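Protoporphyrinogen oxidase (Exiguobacterium sibiricum, PDB 3LOV) probably catalyses the FAD-dependent oxidation of coproporphyrinogen III to coproporphyrin III by molecular oxygen, a step in heme b biosynthesis. Local coordinates at residues I68-I73 / E80-N85; A105-P110 / A186-F191; T119-E124 / E164-P169; Y338-C343 / E389-R394; A383-L388 / L396-V401. All coordinates share one frame; numbering follows the deposited sequence.

Contact 1. Residues I68-I73 / E80-N85; sequences ILTDLI and EKLVRN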
# COMPACT_ATOMS: atom_id res chain seq x y z
N ILE A 68 -0.53 -14.95 -3.58
CA ILE A 68 -1.72 -15.32 -2.81
C ILE A 68 -2.99 -14.62 -3.33
O ILE A 68 -4.06 -15.24 -3.40
CB ILE A 68 -1.54 -15.10 -1.28
CG1 ILE A 68 -2.68 -15.79 -0.52
CG2 ILE A 68 -1.48 -13.60 -0.92
CD1 ILE A 68 -2.47 -15.83 1.00
N LEU A 69 -2.86 -13.38 -3.79
CA LEU A 69 -4.02 -12.63 -4.26
C LEU A 69 -4.41 -13.12 -5.67
O LEU A 69 -5.60 -13.17 -6.01
CB LEU A 69 -3.74 -11.11 -4.25
CG LEU A 69 -4.89 -10.17 -4.69
CD1 LEU A 69 -6.27 -10.67 -4.23
CD2 LEU A 69 -4.67 -8.74 -4.17
N THR A 70 -3.40 -13.44 -6.48
CA THR A 70 -3.63 -14.10 -7.79
C THR A 70 -4.39 -15.39 -7.59
O THR A 70 -5.39 -15.63 -8.26
CB THR A 70 -2.31 -14.38 -8.50
OG1 THR A 70 -1.47 -13.21 -8.46
CG2 THR A 70 -2.58 -14.81 -9.98
N ASP A 71 -3.97 -16.19 -6.62
CA ASP A 71 -4.62 -17.46 -6.33
C ASP A 71 -6.08 -17.30 -5.88
O ASP A 71 -6.98 -18.05 -6.34
CB ASP A 71 -3.84 -18.20 -5.26
CG ASP A 71 -2.50 -18.69 -5.74
OD1 ASP A 71 -2.32 -18.91 -6.95
OD2 ASP A 71 -1.62 -18.86 -4.88
N LEU A 72 -6.33 -16.33 -5.00
CA LEU A 72 -7.69 -16.00 -4.56
C LEU A 72 -8.50 -15.57 -5.77
O LEU A 72 -9.66 -16.01 -5.93
CB LEU A 72 -7.68 -14.90 -3.48
CG LEU A 72 -9.02 -14.49 -2.88
CD1 LEU A 72 -9.64 -15.75 -2.23
CD2 LEU A 72 -8.90 -13.24 -1.84
N ILE A 73 -7.93 -14.72 -6.61
CA ILE A 73 -8.65 -14.20 -7.76
C ILE A 73 -9.01 -15.36 -8.71
O ILE A 73 -10.12 -15.40 -9.28
CB ILE A 73 -7.80 -13.10 -8.51
CG1 ILE A 73 -7.84 -11.76 -7.79
CG2 ILE A 73 -8.21 -12.94 -10.00
CD1 ILE A 73 -6.77 -10.75 -8.27
N GLU A 80 -9.51 -14.69 -15.62
CA GLU A 80 -9.59 -14.22 -17.01
C GLU A 80 -9.55 -12.69 -17.16
O GLU A 80 -9.31 -12.21 -18.24
CB GLU A 80 -10.83 -14.77 -17.70
CG GLU A 80 -12.13 -14.26 -17.11
CD GLU A 80 -13.34 -15.00 -17.66
OE1 GLU A 80 -13.13 -15.91 -18.50
OE2 GLU A 80 -14.47 -14.67 -17.27
N LYS A 81 -9.75 -11.95 -16.06
CA LYS A 81 -9.73 -10.48 -16.07
C LYS A 81 -8.39 -9.88 -15.67
O LYS A 81 -8.24 -8.68 -15.63
CB LYS A 81 -10.81 -9.97 -15.13
CG LYS A 81 -12.20 -10.56 -15.39
CD LYS A 81 -12.67 -10.30 -16.83
CE LYS A 81 -14.07 -10.85 -17.04
NZ LYS A 81 -14.53 -10.56 -18.41
N LEU A 82 -7.42 -10.69 -15.39
CA LEU A 82 -6.13 -10.21 -14.91
C LEU A 82 -5.43 -9.47 -16.04
O LEU A 82 -5.36 -9.97 -17.17
CB LEU A 82 -5.24 -11.36 -14.43
CG LEU A 82 -5.52 -11.95 -13.04
CD1 LEU A 82 -4.89 -13.29 -12.82
CD2 LEU A 82 -5.07 -10.99 -11.95
N VAL A 83 -4.93 -8.29 -15.73
CA VAL A 83 -4.15 -7.54 -16.67
C VAL A 83 -2.88 -7.12 -15.95
O VAL A 83 -2.83 -7.05 -14.72
CB VAL A 83 -4.94 -6.36 -17.22
CG1 VAL A 83 -5.99 -6.88 -18.28
CG2 VAL A 83 -5.66 -5.56 -16.09
N ARG A 84 -1.84 -6.91 -16.74
CA ARG A 84 -0.59 -6.36 -16.27
C ARG A 84 -0.42 -4.92 -16.70
O ARG A 84 -1.01 -4.44 -17.69
CB ARG A 84 0.54 -7.16 -16.85
CG ARG A 84 0.56 -8.58 -16.44
CD ARG A 84 1.88 -9.16 -16.89
NE ARG A 84 1.80 -10.60 -16.84
CZ ARG A 84 2.11 -11.34 -15.80
NH1 ARG A 84 2.53 -10.79 -14.65
NH2 ARG A 84 1.99 -12.66 -15.90
N ASN A 85 0.38 -4.21 -15.92
CA ASN A 85 0.71 -2.85 -16.20
C ASN A 85 1.68 -2.74 -17.37
O ASN A 85 2.55 -3.58 -17.53
CB ASN A 85 1.28 -2.15 -14.97
CG ASN A 85 2.65 -2.60 -14.61
OD1 ASN A 85 2.85 -3.69 -14.05
ND2 ASN A 85 3.62 -1.77 -14.92
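Leu82 spreads its isobutyl fork beneath helix 68-75, one methyl going to Thr70 and the other to Ile73. The packed half is the Ile73 side, where two branches meet the leucine and the isoleucine is buried. CD2 of Leu82 lies 4.1 Å from CD1 of Ile73, and the same CD2 is 4.2 Å from Ile73 CG2. Ile73 has CG2 anti to the backbone N and CG1 beside it (chi1 -78°), which turns both branches to the same side of that methyl. Tyr62 and Leu231 touch both Ile73 and Leu82, and the Ile73 side chain is about 10 Å from the bound FAD.

The Thr70 half is looser, not by distance but because it rests on a single methyl pair between two partly exposed residues. Thr70 CG2 meets Leu82 CD1 at 4.0 Å, the two side chains crossing at about a right angle. Thr70 presents this methyl while its OG1 is engaged in a hydrogen bond with Tyr62 OH. No hydrogen bond joins the two segments, and the nearest CA pair, Thr70 and Leu82, is 8.5 Å apart. Cutting Leu82 back to an alanine is likely to open a gap next to Ile73 and leave the Thr70 methyl without its partner.

Thr70 and Ile73 also touch Leu229 and Leu231, respectively, of strand 228-231, while Leu69 and Leu72 turn to helix 447-463. Strands 62-63 and 82-84 flank 228-231, and the arrangement is that of a helix packed on one face of a small three-stranded antiparallel sheet.

Contact 2. Residues A105-P110 / A186-F191; sequences AVMGIP and ATYPQF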
# COMPACT_ATOMS: atom_id res chain seq x y z
N ALA A 105 20.54 0.97 -13.45
CA ALA A 105 20.34 0.94 -12.02
C ALA A 105 19.28 -0.10 -11.65
O ALA A 105 18.39 -0.35 -12.42
CB ALA A 105 19.89 2.31 -11.54
N VAL A 106 19.44 -0.73 -10.50
CA VAL A 106 18.43 -1.61 -9.92
C VAL A 106 17.94 -0.97 -8.61
O VAL A 106 18.71 -0.83 -7.65
CB VAL A 106 19.03 -3.01 -9.62
CG1 VAL A 106 18.03 -3.87 -8.83
CG2 VAL A 106 19.43 -3.70 -10.92
N MSE A 107 16.66 -0.59 -8.58
CA MSE A 107 16.05 0.12 -7.44
C MSE A 107 16.82 1.41 -7.10
O MSE A 107 17.04 1.74 -5.94
CB MSE A 107 15.99 -0.79 -6.21
CG MSE A 107 15.74 -2.26 -6.55
SE MSE A 107 13.89 -2.79 -6.46
CE MSE A 107 12.94 -1.16 -7.09
N GLY A 108 17.25 2.11 -8.14
CA GLY A 108 17.98 3.34 -7.99
C GLY A 108 19.45 3.19 -7.67
O GLY A 108 20.16 4.19 -7.60
N ILE A 109 19.92 1.96 -7.46
CA ILE A 109 21.33 1.71 -7.17
C ILE A 109 22.02 1.35 -8.49
O ILE A 109 21.62 0.38 -9.15
CB ILE A 109 21.56 0.56 -6.15
CG1 ILE A 109 20.97 0.93 -4.77
CG2 ILE A 109 23.08 0.29 -6.03
CD1 ILE A 109 20.93 -0.19 -3.81
N PRO A 110 23.04 2.13 -8.88
CA PRO A 110 23.74 1.93 -10.14
C PRO A 110 24.41 0.57 -10.28
O PRO A 110 25.10 0.13 -9.37
CB PRO A 110 24.81 3.05 -10.12
CG PRO A 110 24.21 4.12 -9.35
CD PRO A 110 23.50 3.38 -8.23
N ALA A 186 12.89 -5.87 6.37
CA ALA A 186 11.50 -6.10 6.02
C ALA A 186 11.15 -5.55 4.66
O ALA A 186 10.08 -5.85 4.15
CB ALA A 186 10.55 -5.52 7.11
N THR A 187 12.01 -4.75 4.05
CA THR A 187 11.62 -4.10 2.79
C THR A 187 12.50 -4.60 1.65
O THR A 187 11.99 -4.95 0.62
CB THR A 187 11.74 -2.53 2.86
OG1 THR A 187 13.10 -2.18 3.05
CG2 THR A 187 10.91 -1.92 3.99
N TYR A 188 13.82 -4.59 1.84
CA TYR A 188 14.74 -5.00 0.79
C TYR A 188 15.86 -5.94 1.32
O TYR A 188 17.05 -5.64 1.17
CB TYR A 188 15.30 -3.74 0.07
CG TYR A 188 14.17 -2.98 -0.65
CD1 TYR A 188 13.74 -3.38 -1.92
CD2 TYR A 188 13.50 -1.91 -0.04
CE1 TYR A 188 12.69 -2.71 -2.57
CE2 TYR A 188 12.45 -1.24 -0.67
CZ TYR A 188 12.05 -1.64 -1.94
OH TYR A 188 11.03 -0.98 -2.58
N PRO A 189 15.47 -7.10 1.90
CA PRO A 189 16.46 -8.03 2.48
C PRO A 189 17.46 -8.56 1.44
O PRO A 189 18.59 -8.93 1.78
CB PRO A 189 15.59 -9.18 3.04
CG PRO A 189 14.33 -9.15 2.22
CD PRO A 189 14.10 -7.68 1.89
N GLN A 190 17.05 -8.55 0.17
CA GLN A 190 17.90 -8.99 -0.93
C GLN A 190 19.12 -8.07 -1.12
O GLN A 190 20.19 -8.52 -1.55
CB GLN A 190 17.10 -9.16 -2.23
CG GLN A 190 16.52 -7.86 -2.86
CD GLN A 190 15.14 -7.52 -2.33
OE1 GLN A 190 14.84 -7.81 -1.19
NE2 GLN A 190 14.31 -6.91 -3.17
N PHE A 191 18.98 -6.79 -0.80
CA PHE A 191 20.16 -5.89 -0.81
C PHE A 191 21.29 -6.45 0.04
O PHE A 191 22.45 -6.50 -0.39
CB PHE A 191 19.85 -4.48 -0.30
CG PHE A 191 18.95 -3.67 -1.20
CD1 PHE A 191 18.52 -4.16 -2.44
CD2 PHE A 191 18.54 -2.39 -0.81
CE1 PHE A 191 17.67 -3.40 -3.26
CE2 PHE A 191 17.70 -1.62 -1.62
CZ PHE A 191 17.26 -2.12 -2.84
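The Phe191 ring is filled on both faces. Over the centre of one face, 3.5 Å above the plane, sits CB of Tyr188 from its own segment; against the opposite face comes CD1 of Ile109, a CH-pi contact 4.3 Å from the ring centroid and only 16° off the ring normal. The edge belongs to Met107, a selenomethionine: its CG lies in the ring plane, and its CB is 3.8 Å from Phe191 CZ. Three aliphatic groups thus bound one ring from three directions.

Met107 continues past that edge to the second aromatic. Bends at chi2 and chi3 bring SE to 4.1 Å from Tyr188 CE1, a Met-aromatic contact in which the selenium approaches obliquely, 64° off the normal of the tyrosine ring.

Segment 105-110 is a tight beta hairpin. Val106 and Ile109 bracket a type I' turn, with Val106 N bonded to Ile109 O at 2.8 Å and Ile109 N to Val106 O at 3.0 Å. Met107 and Gly108 occupy the turn, both with positive phi, and the hairpin delivers Met107 and Ile109 to the same ring. On the other segment, Phe191 N bonds to Tyr188 O (3.0 Å) in the turn that leads into helix 189-198. Met205 of helix 201-207 touches both Ile109 and Phe191, and Leu171 of helix 160-172 touches both Met107 and Tyr188.

Contact 3. Residues T119-E124 / E164-P169; sequences TTLLTE and EKLIEP
This is a buried, largely apolar packing of a loop on a helix: Leu121 and Leu122, between helices 113-116 and 124-135, rest against Lys165 and Leu166 of helix 160-172. The helix is irregular here, with a wider pi-type turn at 164-167 and a kink at Pro169, which has no amide hydrogen to give to the preceding turn.

Two leucine tips form the apolar core. CD2 of Leu121 meets CD1 of Leu166 at 3.9 Å, the side chains crossing at about a right angle. Pro102 and Ile92 touch both leucines, extending the patch toward strand 90-94. The second element is the aliphatic stem of Lys165. Extended beyond CG, it runs past Leu122, whose CD1 is 4.0 Å from both CB and CD of the lysine; the same CD lies 3.6 Å from the backbone O of Leu121.

The loop is shaped by its own bonds. Thr119 OG1 accepts from Leu121 N at 3.0 Å with an N-H...O angle of 155°, an ST turn that fixes the backbone from which Leu121 projects. Thr123 then takes the N-cap position of helix 124-135, its side chain capping a backbone N in the first turn.

No hydrogen bond or ion pair crosses between the segments; the charge partner of Lys165 NZ is Glu126, outside both, whose OE1 also accepts from Thr123 N. The lysine methylenes therefore give hydrophobic cover to Leu122, while the bond to Glu126 probably offsets the ammonium charge at the rim of an otherwise apolar contact.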
# COMPACT_ATOMS: atom_id res chain seq x y z
N THR A 119 22.74 10.63 -16.21
CA THR A 119 21.70 11.33 -15.49
C THR A 119 22.03 12.78 -15.16
O THR A 119 23.15 13.11 -14.80
CB THR A 119 21.32 10.64 -14.19
OG1 THR A 119 20.11 11.24 -13.75
CG2 THR A 119 22.45 10.77 -13.10
N THR A 120 20.98 13.62 -15.27
CA THR A 120 20.99 15.01 -14.87
C THR A 120 20.48 15.20 -13.43
O THR A 120 20.38 16.30 -12.94
CB THR A 120 20.11 15.87 -15.87
OG1 THR A 120 18.82 15.25 -16.06
CG2 THR A 120 20.79 15.98 -17.23
N LEU A 121 20.18 14.11 -12.74
CA LEU A 121 19.49 14.19 -11.47
C LEU A 121 20.47 14.55 -10.37
O LEU A 121 20.11 15.18 -9.37
CB LEU A 121 18.80 12.84 -11.21
CG LEU A 121 17.69 12.60 -10.20
CD1 LEU A 121 16.64 13.67 -10.16
CD2 LEU A 121 17.08 11.25 -10.57
N LEU A 122 21.72 14.14 -10.56
CA LEU A 122 22.79 14.48 -9.63
C LEU A 122 23.79 15.40 -10.36
O LEU A 122 23.89 15.38 -11.58
CB LEU A 122 23.48 13.19 -9.14
CG LEU A 122 22.85 12.54 -7.90
CD1 LEU A 122 21.39 12.18 -8.18
CD2 LEU A 122 23.66 11.30 -7.43
N THR A 123 24.51 16.21 -9.61
CA THR A 123 25.61 16.98 -10.19
C THR A 123 26.79 16.04 -10.52
O THR A 123 26.84 14.88 -10.06
CB THR A 123 26.13 18.00 -9.20
OG1 THR A 123 26.76 17.29 -8.12
CG2 THR A 123 24.95 18.93 -8.67
N GLU A 124 27.74 16.55 -11.29
CA GLU A 124 28.92 15.78 -11.71
C GLU A 124 29.67 15.29 -10.49
O GLU A 124 30.10 14.14 -10.41
CB GLU A 124 29.88 16.65 -12.54
CG GLU A 124 31.13 15.90 -13.01
CD GLU A 124 30.79 14.61 -13.73
OE1 GLU A 124 29.98 14.66 -14.67
OE2 GLU A 124 31.32 13.54 -13.36
N GLU A 164 18.70 10.73 -1.12
CA GLU A 164 17.69 11.82 -1.12
C GLU A 164 17.05 12.12 -2.44
O GLU A 164 15.84 12.27 -2.51
CB GLU A 164 18.31 13.11 -0.57
CG GLU A 164 18.68 12.94 0.82
CD GLU A 164 19.52 14.03 1.41
OE1 GLU A 164 19.67 15.11 0.78
OE2 GLU A 164 20.00 13.80 2.51
N LYS A 165 17.87 12.22 -3.49
CA LYS A 165 17.40 12.65 -4.80
C LYS A 165 16.79 11.53 -5.62
O LYS A 165 15.98 11.79 -6.54
CB LYS A 165 18.54 13.30 -5.62
CG LYS A 165 19.06 14.59 -4.99
CD LYS A 165 20.22 15.20 -5.80
CE LYS A 165 20.57 16.59 -5.29
NZ LYS A 165 21.46 17.35 -6.24
N LEU A 166 17.18 10.28 -5.37
CA LEU A 166 16.65 9.18 -6.20
C LEU A 166 15.97 8.04 -5.43
O LEU A 166 14.82 7.70 -5.72
CB LEU A 166 17.74 8.64 -7.12
CG LEU A 166 17.28 7.47 -8.00
CD1 LEU A 166 16.07 7.86 -8.85
CD2 LEU A 166 18.46 6.93 -8.81
N ILE A 167 16.66 7.46 -4.44
CA ILE A 167 16.19 6.21 -3.84
C ILE A 167 14.92 6.42 -3.02
O ILE A 167 13.94 5.71 -3.19
CB ILE A 167 17.22 5.59 -2.91
CG1 ILE A 167 18.59 5.44 -3.60
CG2 ILE A 167 16.75 4.20 -2.45
CD1 ILE A 167 18.59 4.55 -4.76
N GLU A 168 14.92 7.41 -2.15
CA GLU A 168 13.74 7.68 -1.36
C GLU A 168 12.49 7.90 -2.18
O GLU A 168 11.50 7.23 -1.94
CB GLU A 168 13.96 8.84 -0.36
CG GLU A 168 12.71 9.17 0.44
CD GLU A 168 13.04 10.06 1.65
OE1 GLU A 168 13.59 11.16 1.43
OE2 GLU A 168 12.81 9.64 2.78
N PRO A 169 12.50 8.86 -3.12
CA PRO A 169 11.26 9.03 -3.86
C PRO A 169 10.90 7.83 -4.75
O PRO A 169 9.73 7.52 -4.90
CB PRO A 169 11.52 10.29 -4.69
CG PRO A 169 12.94 10.54 -4.66
CD PRO A 169 13.46 9.93 -3.40

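Contact 4. Residues Y338-C343 / E389-R394; sequences YSITAC and EKICGR
The last turn of helix 377-392 packs here against the turn of the chain at 341, by strand 340-345 of the large mixed sheet, with Tyr338 and Ile340 meeting Lys390 and Ile391. The tyrosine ring lies between the two helix residues, which approach from opposite sides of its plane, both obliquely. On one side Ile391 puts CG1 3.6 Å from Tyr338 CE1, and its terminal CD1 stands 3.9 Å from the same ring carbon. On the other side Lys390, with CG anti to the backbone N (chi1 -175°) and an extended chain, crosses the tyrosine at about a right angle; its NZ reaches Tyr338 OH at 3.4 Å, a weak hydrogen bond.

Beside the ring, Ile340 and Ile391 come tip to tip, CD1 to CD1 at 3.9 Å. Phe330 of strand 329-332 touches both isoleucines, while Asp387, one turn earlier on the helix, accepts a hydrogen bond from Ile340 N.

With the ring of Tyr338 reduced to the methyl of an alanine, the flank of Ile391 would probably be uncovered and Lys390 NZ left without its weak hydroxyl partner.

Apolar contact between the ring and the isoleucine branches probably carries most of the contact, with the long N...O distance implying that the lysine adds little directional hold at this exposed end.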
# COMPACT_ATOMS: atom_id res chain seq x y z
N TYR A 338 5.70 21.68 -4.83
CA TYR A 338 4.48 21.07 -5.37
C TYR A 338 3.65 20.46 -4.27
O TYR A 338 4.18 20.03 -3.27
CB TYR A 338 4.81 19.98 -6.40
CG TYR A 338 5.62 20.47 -7.55
CD1 TYR A 338 5.00 21.12 -8.62
CD2 TYR A 338 6.98 20.32 -7.58
CE1 TYR A 338 5.72 21.60 -9.69
CE2 TYR A 338 7.73 20.81 -8.65
CZ TYR A 338 7.08 21.45 -9.70
OH TYR A 338 7.79 21.95 -10.78
N SER A 339 2.34 20.44 -4.47
CA SER A 339 1.43 19.72 -3.60
C SER A 339 1.38 18.23 -3.93
O SER A 339 1.25 17.42 -3.02
CB SER A 339 0.04 20.33 -3.74
OG SER A 339 0.05 21.70 -3.37
N ILE A 340 1.50 17.85 -5.20
CA ILE A 340 1.43 16.44 -5.56
C ILE A 340 2.72 15.65 -5.27
O ILE A 340 3.83 16.14 -5.50
CB ILE A 340 0.95 16.21 -7.01
CG1 ILE A 340 1.97 16.67 -8.06
CG2 ILE A 340 -0.34 16.92 -7.25
CD1 ILE A 340 1.40 16.52 -9.53
N THR A 341 2.57 14.43 -4.77
CA THR A 341 3.71 13.56 -4.49
C THR A 341 4.02 12.61 -5.65
O THR A 341 5.12 12.06 -5.73
CB THR A 341 3.43 12.71 -3.26
OG1 THR A 341 2.45 11.73 -3.61
CG2 THR A 341 2.87 13.61 -2.06
N ALA A 342 3.04 12.40 -6.53
CA ALA A 342 3.19 11.53 -7.70
C ALA A 342 2.02 11.78 -8.62
O ALA A 342 1.02 12.34 -8.20
CB ALA A 342 3.25 10.02 -7.30
N CYS A 343 2.18 11.41 -9.89
CA CYS A 343 1.09 11.45 -10.87
C CYS A 343 1.28 10.32 -11.87
O CYS A 343 2.41 10.01 -12.26
CB CYS A 343 1.06 12.74 -11.64
SG CYS A 343 -0.38 12.89 -12.75
N GLU A 389 -0.22 22.10 -14.46
CA GLU A 389 -0.06 23.10 -15.49
C GLU A 389 1.38 23.61 -15.51
O GLU A 389 1.92 23.94 -16.56
CB GLU A 389 -1.06 24.26 -15.28
CG GLU A 389 -2.51 23.84 -15.51
CD GLU A 389 -3.47 25.00 -15.63
OE1 GLU A 389 -3.23 26.06 -15.00
OE2 GLU A 389 -4.47 24.84 -16.36
N LYS A 390 2.01 23.68 -14.35
CA LYS A 390 3.38 24.12 -14.30
C LYS A 390 4.27 23.00 -14.84
O LYS A 390 5.18 23.26 -15.63
CB LYS A 390 3.78 24.48 -12.88
CG LYS A 390 5.17 25.07 -12.77
CD LYS A 390 5.61 25.23 -11.31
CE LYS A 390 7.12 25.57 -11.23
NZ LYS A 390 7.75 25.22 -9.92
N ILE A 391 4.03 21.78 -14.40
CA ILE A 391 4.84 20.62 -14.81
C ILE A 391 4.70 20.41 -16.32
O ILE A 391 5.70 20.28 -17.02
CB ILE A 391 4.44 19.35 -14.00
CG1 ILE A 391 4.76 19.53 -12.51
CG2 ILE A 391 5.11 18.08 -14.54
CD1 ILE A 391 3.83 18.71 -11.60
N CYS A 392 3.48 20.45 -16.83
CA CYS A 392 3.23 20.12 -18.24
C CYS A 392 3.53 21.22 -19.25
O CYS A 392 3.48 20.97 -20.46
CB CYS A 392 1.80 19.66 -18.42
SG CYS A 392 1.52 18.08 -17.63
N GLY A 393 3.79 22.43 -18.76
CA GLY A 393 4.05 23.57 -19.63
C GLY A 393 2.83 24.41 -20.00
O GLY A 393 2.96 25.59 -20.28
N ARG A 394 1.63 23.83 -19.95
CA ARG A 394 0.43 24.51 -20.43
C ARG A 394 -0.78 24.49 -19.50
O ARG A 394 -0.85 23.72 -18.54
CB ARG A 394 -0.00 23.88 -21.75
CG ARG A 394 -0.45 22.43 -21.59
CD ARG A 394 -0.97 21.87 -22.91
NE ARG A 394 -1.34 20.45 -22.80
CZ ARG A 394 -0.49 19.43 -22.70
NH1 ARG A 394 0.84 19.63 -22.65
NH2 ARG A 394 -0.96 18.19 -22.64

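Contact 5. Residues A383-L388 / L396-V401; sequences AVLQDL and LEPKQV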
# COMPACT_ATOMS: atom_id res chain seq x y z
N ALA A 383 -4.97 23.15 -6.32
CA ALA A 383 -3.57 22.85 -6.05
C ALA A 383 -3.02 21.82 -7.05
O ALA A 383 -1.95 22.01 -7.61
CB ALA A 383 -3.40 22.34 -4.62
N VAL A 384 -3.77 20.74 -7.26
CA VAL A 384 -3.34 19.70 -8.21
C VAL A 384 -3.23 20.30 -9.63
O VAL A 384 -2.26 20.03 -10.35
CB VAL A 384 -4.29 18.44 -8.18
CG1 VAL A 384 -4.01 17.49 -9.38
CG2 VAL A 384 -4.11 17.66 -6.90
N LEU A 385 -4.21 21.10 -10.02
CA LEU A 385 -4.21 21.70 -11.36
C LEU A 385 -3.03 22.63 -11.57
O LEU A 385 -2.34 22.54 -12.60
CB LEU A 385 -5.51 22.44 -11.67
CG LEU A 385 -6.43 21.55 -12.49
CD1 LEU A 385 -7.93 21.84 -12.27
CD2 LEU A 385 -6.01 21.59 -13.96
N GLN A 386 -2.79 23.52 -10.61
CA GLN A 386 -1.63 24.40 -10.70
C GLN A 386 -0.32 23.62 -10.86
O GLN A 386 0.57 24.03 -11.61
CB GLN A 386 -1.51 25.24 -9.44
CG GLN A 386 -2.64 26.21 -9.24
CD GLN A 386 -2.37 27.18 -8.11
OE1 GLN A 386 -1.22 27.36 -7.68
NE2 GLN A 386 -3.44 27.83 -7.63
N ASP A 387 -0.17 22.54 -10.09
CA ASP A 387 1.05 21.76 -10.16
C ASP A 387 1.19 21.25 -11.57
O ASP A 387 2.22 21.45 -12.19
CB ASP A 387 1.05 20.59 -9.16
CG ASP A 387 1.35 21.02 -7.73
OD1 ASP A 387 1.70 22.19 -7.52
OD2 ASP A 387 1.24 20.18 -6.79
N LEU A 388 0.15 20.61 -12.08
CA LEU A 388 0.26 19.96 -13.38
C LEU A 388 0.48 20.98 -14.51
O LEU A 388 1.30 20.76 -15.41
CB LEU A 388 -0.96 19.09 -13.65
CG LEU A 388 -1.00 17.76 -12.88
CD1 LEU A 388 -2.33 17.02 -13.11
CD2 LEU A 388 0.21 16.86 -13.26
N LEU A 396 -4.38 23.29 -18.66
CA LEU A 396 -5.05 21.99 -18.79
C LEU A 396 -6.52 22.17 -18.41
O LEU A 396 -6.81 22.77 -17.38
CB LEU A 396 -4.38 20.97 -17.87
CG LEU A 396 -2.97 20.48 -18.24
CD1 LEU A 396 -2.27 19.77 -17.05
CD2 LEU A 396 -2.99 19.58 -19.48
N GLU A 397 -7.43 21.65 -19.23
CA GLU A 397 -8.87 21.85 -19.00
C GLU A 397 -9.53 20.48 -18.86
O GLU A 397 -10.03 19.94 -19.84
CB GLU A 397 -9.49 22.65 -20.16
N PRO A 398 -9.54 19.91 -17.64
CA PRO A 398 -10.08 18.55 -17.50
C PRO A 398 -11.58 18.49 -17.75
O PRO A 398 -12.31 19.39 -17.35
CB PRO A 398 -9.74 18.17 -16.05
CG PRO A 398 -9.56 19.43 -15.33
CD PRO A 398 -9.18 20.51 -16.34
N LYS A 399 -12.01 17.44 -18.44
CA LYS A 399 -13.41 17.22 -18.73
C LYS A 399 -14.14 16.76 -17.47
O LYS A 399 -15.32 17.01 -17.27
CB LYS A 399 -13.53 16.17 -19.84
CG LYS A 399 -14.95 15.79 -20.16
CD LYS A 399 -15.08 15.11 -21.53
CE LYS A 399 -14.40 13.75 -21.56
NZ LYS A 399 -15.11 12.83 -22.47
N GLN A 400 -13.43 16.07 -16.59
CA GLN A 400 -14.06 15.57 -15.37
C GLN A 400 -12.96 15.33 -14.34
O GLN A 400 -11.84 14.96 -14.73
CB GLN A 400 -14.81 14.28 -15.65
CG GLN A 400 -15.76 13.89 -14.51
CD GLN A 400 -16.28 12.49 -14.64
OE1 GLN A 400 -16.09 11.83 -15.66
NE2 GLN A 400 -16.95 12.02 -13.60
N VAL A 401 -13.28 15.54 -13.06
CA VAL A 401 -12.35 15.29 -11.97
C VAL A 401 -13.00 14.35 -10.95
O VAL A 401 -14.15 14.51 -10.63
CB VAL A 401 -11.86 16.63 -11.35
CG1 VAL A 401 -10.81 16.39 -10.31
CG2 VAL A 401 -11.29 17.50 -12.44
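Leu385 departs from a staggered first torsion: chi1 is -98°, and in that position its CD2 meets a polar atom more closely than any carbon of the other segment. CD2 is 3.7 Å from the backbone O of Leu396, against 4.3 Å from Leu396 CB. The same methyl comes end-on to Pro398 CD, 4.1 Å away, so one leucine methyl lies against both the Leu396 carbonyl and the proline two residues on.

The second anchor runs the other way. Leu396 sends its side chain toward the helix, and CD1 comes to 3.7 Å from CB of Leu388; it is also 3.9 Å from the Leu388 backbone C, so this methyl rests near the main chain rather than against the leucine tip.

The two segments are joined by a short turn after helix 377-392, and the chain returns to strand 400-411, an outer strand of the mixed sheet. Met315 of the adjoining strand 307-318 touches both Leu385 and Leu388, placing the helix over the sheet, and Pro398 touches Phe317 of that strand. Just after the proline, Lys399 and Gln400 both face Ile316 in a classic beta bulge, where the returning strand joins its neighbour.

No hydrogen bond crosses between the segments. The amide of Leu396 is instead taken by Glu389 OE2, one residue past the first segment. The returning chain is thus held also by the Glu389 bond to its amide, beside a contact in which methyls supply the packing and one of them lies against a carbonyl.

In the fold
Along the chain, contact 1 closes first; contact 3 is nested inside the loop closed by contact 2; contacts 4 and 5 follow, their segments alternating. Contact 1, nearest the FAD, is about 25 Å between centres from contact 2 and about 32 Å or more from the others. Contacts 2 and 3 lie about 15 Å apart between centres and touch: Gly108 O meets Ile167 CD1 of helix 160-172, tying the hairpin to that helical region. Contacts 4 and 5, about 9 Å apart between centres, share helix 377-392 and the mixed sheet, and two side-chain hydrogen bonds connect them. Packing is thus spread over three regions: one near the flavin, one mostly helical, and one of helix on sheet.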